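Long-range contact in TssK (Serratia sp. FS14, PDB 5Y0E), which probably serves as a trimeric baseplate component of the bacterial type VI secretion system, helping to build the platform of this contractile injection machine: residues A126-V131 with S141-F146. Numbering follows the deposited sequence.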
loop_
_atom_site.group_PDB
_atom_site.type_symbol
_atom_site.label_atom_id
_atom_site.label_comp_id
_atom_site.label_asym_id
_atom_site.label_seq_id
_atom_site.Cartn_x
_atom_site.Cartn_y
_atom_site.Cartn_z
ATOM N N ALA A 126 20.924 18.944 33.325
ATOM C CA ALA A 126 20.908 18.004 34.433
ATOM C C ALA A 126 19.953 18.469 35.519
ATOM O O ALA A 126 19.867 19.657 35.821
ATOM C CB ALA A 126 22.309 17.836 35.007
ATOM N N TYR A 127 19.229 17.520 36.100
ATOM C CA TYR A 127 18.313 17.795 37.190
ATOM C C TYR A 127 18.363 16.637 38.174
ATOM O O TYR A 127 18.798 15.534 37.847
ATOM C CB TYR A 127 16.890 18.005 36.692
ATOM C CG TYR A 127 16.229 16.773 36.120
ATOM C CD1 TYR A 127 16.528 16.326 34.844
ATOM C CD2 TYR A 127 15.282 16.081 36.842
ATOM C CE1 TYR A 127 15.917 15.230 34.321
ATOM C CE2 TYR A 127 14.668 14.979 36.323
ATOM C CZ TYR A 127 14.989 14.558 35.064
ATOM O OH TYR A 127 14.375 13.453 34.556
ATOM N N GLU A 128 17.907 16.894 39.387
ATOM C CA GLU A 128 18.043 15.924 40.457
ATOM C C GLU A 128 16.722 15.213 40.699
ATOM O O GLU A 128 15.659 15.830 40.649
ATOM C CB GLU A 128 18.518 16.597 41.741
ATOM C CG GLU A 128 19.226 15.652 42.678
ATOM C CD GLU A 128 19.440 16.253 44.042
ATOM O OE1 GLU A 128 18.929 15.683 45.030
ATOM O OE2 GLU A 128 20.107 17.307 44.117
ATOM N N ASN A 129 16.800 13.909 40.958
ATOM C CA ASN A 129 15.627 13.113 41.291
ATOM C C ASN A 129 16.075 11.900 42.091
ATOM O O ASN A 129 17.226 11.469 42.000
ATOM C CB ASN A 129 14.867 12.680 40.036
ATOM C CG ASN A 129 13.381 12.585 40.266
ATOM O OD1 ASN A 129 12.921 12.535 41.407
ATOM N ND2 ASN A 129 12.617 12.566 39.188
ATOM N N GLU A 130 15.159 11.350 42.885
ATOM C CA GLU A 130 15.475 10.198 43.712
ATOM C C GLU A 130 14.588 9.013 43.361
ATOM O O GLU A 130 13.382 9.161 43.157
ATOM C CB GLU A 130 15.357 10.520 45.200
ATOM C CG GLU A 130 16.127 9.498 46.023
ATOM C CD GLU A 130 16.090 9.695 47.522
ATOM O OE1 GLU A 130 14.978 9.783 48.078
ATOM O OE2 GLU A 130 17.180 9.719 48.143
ATOM N N VAL A 131 15.196 7.829 43.316
ATOM C CA VAL A 131 14.558 6.628 42.796
ATOM C C VAL A 131 14.819 5.454 43.722
ATOM O O VAL A 131 15.932 5.279 44.226
ATOM C CB VAL A 131 15.063 6.286 41.386
ATOM C CG1 VAL A 131 14.623 7.337 40.419
ATOM C CG2 VAL A 131 16.575 6.172 41.389
ATOM N N SER A 141 16.011 4.299 48.580
ATOM C CA SER A 141 16.114 5.129 47.394
ATOM C C SER A 141 17.459 5.832 47.349
ATOM O O SER A 141 18.193 5.888 48.331
ATOM C CB SER A 141 14.983 6.141 47.365
ATOM O OG SER A 141 14.715 6.616 48.668
ATOM N N ALA A 142 17.781 6.361 46.179
ATOM C CA ALA A 142 19.051 7.020 45.954
ATOM C C ALA A 142 18.831 8.207 45.037
ATOM O O ALA A 142 17.992 8.157 44.139
ATOM C CB ALA A 142 20.076 6.062 45.352
ATOM N N ALA A 143 19.567 9.281 45.283
ATOM C CA ALA A 143 19.390 10.525 44.557
ATOM C C ALA A 143 20.343 10.543 43.375
ATOM O O ALA A 143 21.551 10.399 43.558
ATOM C CB ALA A 143 19.652 11.715 45.475
ATOM N N LEU A 144 19.809 10.714 42.169
ATOM C CA LEU A 144 20.643 10.759 40.978
ATOM C C LEU A 144 20.417 12.044 40.203
ATOM O O LEU A 144 19.400 12.713 40.348
ATOM C CB LEU A 144 20.386 9.566 40.040
ATOM C CG LEU A 144 20.422 8.121 40.568
ATOM C CD1 LEU A 144 20.562 7.140 39.428
ATOM C CD2 LEU A 144 21.526 7.896 41.565
ATOM N N GLN A 145 21.386 12.370 39.374
ATOM C CA GLN A 145 21.252 13.428 38.392
ATOM C C GLN A 145 20.881 12.822 37.043
ATOM O O GLN A 145 21.657 12.057 36.459
ATOM C CB GLN A 145 22.537 14.241 38.294
ATOM C CG GLN A 145 22.399 15.561 38.999
ATOM C CD GLN A 145 23.672 16.358 39.045
ATOM O OE1 GLN A 145 24.760 15.820 38.912
ATOM N NE2 GLN A 145 23.538 17.661 39.215
ATOM N N PHE A 146 19.694 13.161 36.563
ATOM C CA PHE A 146 19.233 12.745 35.253
ATOM C C PHE A 146 19.498 13.829 34.222
ATOM O O PHE A 146 19.850 14.957 34.542
ATOM C CB PHE A 146 17.749 12.425 35.270
ATOM C CG PHE A 146 17.404 11.213 36.050
ATOM C CD1 PHE A 146 17.485 9.963 35.476
ATOM C CD2 PHE A 146 16.966 11.320 37.361
ATOM C CE1 PHE A 146 17.143 8.825 36.210
ATOM C CE2 PHE A 146 16.625 10.196 38.093
ATOM C CZ PHE A 146 16.711 8.944 37.518
#
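Three antiparallel hydrogen-bonded pairs, Tyr127 with Phe146, Asn129 with Leu144 and Val131 with Ala142, lace the two strands together through six backbone bonds. At the central pair Asn129 N reaches Leu144 O at 2.9 Å and Leu144 N reaches Asn129 O at 2.7 Å. Between these rungs, CA-H...O contacts such as Glu128 CA to Leu144 O add to the backbone grip. The pairing forms the part of the beta hairpin 124-131/142-155 next to its connecting loop, centred about 40 Å from the centre of the chain; a backbone hydrogen bond between Ala126 and Ile113 links the hairpin to strand 112-113. Apolar packing centres on Phe146. With CG anti to its carbonyl carbon (chi1 -68°), its ring runs beside the other strand, receiving Asn129 CB (3.6 Å from Phe146 CE2) and Val131 CG1 (3.9 Å from Phe146 CZ) at its edge. The Tyr127 ring crosses the Phe146 side chain obliquely, Tyr127 CE1 lying 3.5 Å from Phe146 CB, the ring planes inclined at 32°. Arg16, His19 and Gln22 of a second subunit pack on Ala142, Leu144 and Phe146 respectively, while Gln145 on the other face also meets that subunit. On the Glu130 and Ala143 side, the extended Glu130 brings OE1 within 3.2 Å of Ser141 OG, a weak hydrogen bond, while Glu130 N bonds to Asn129 OD1.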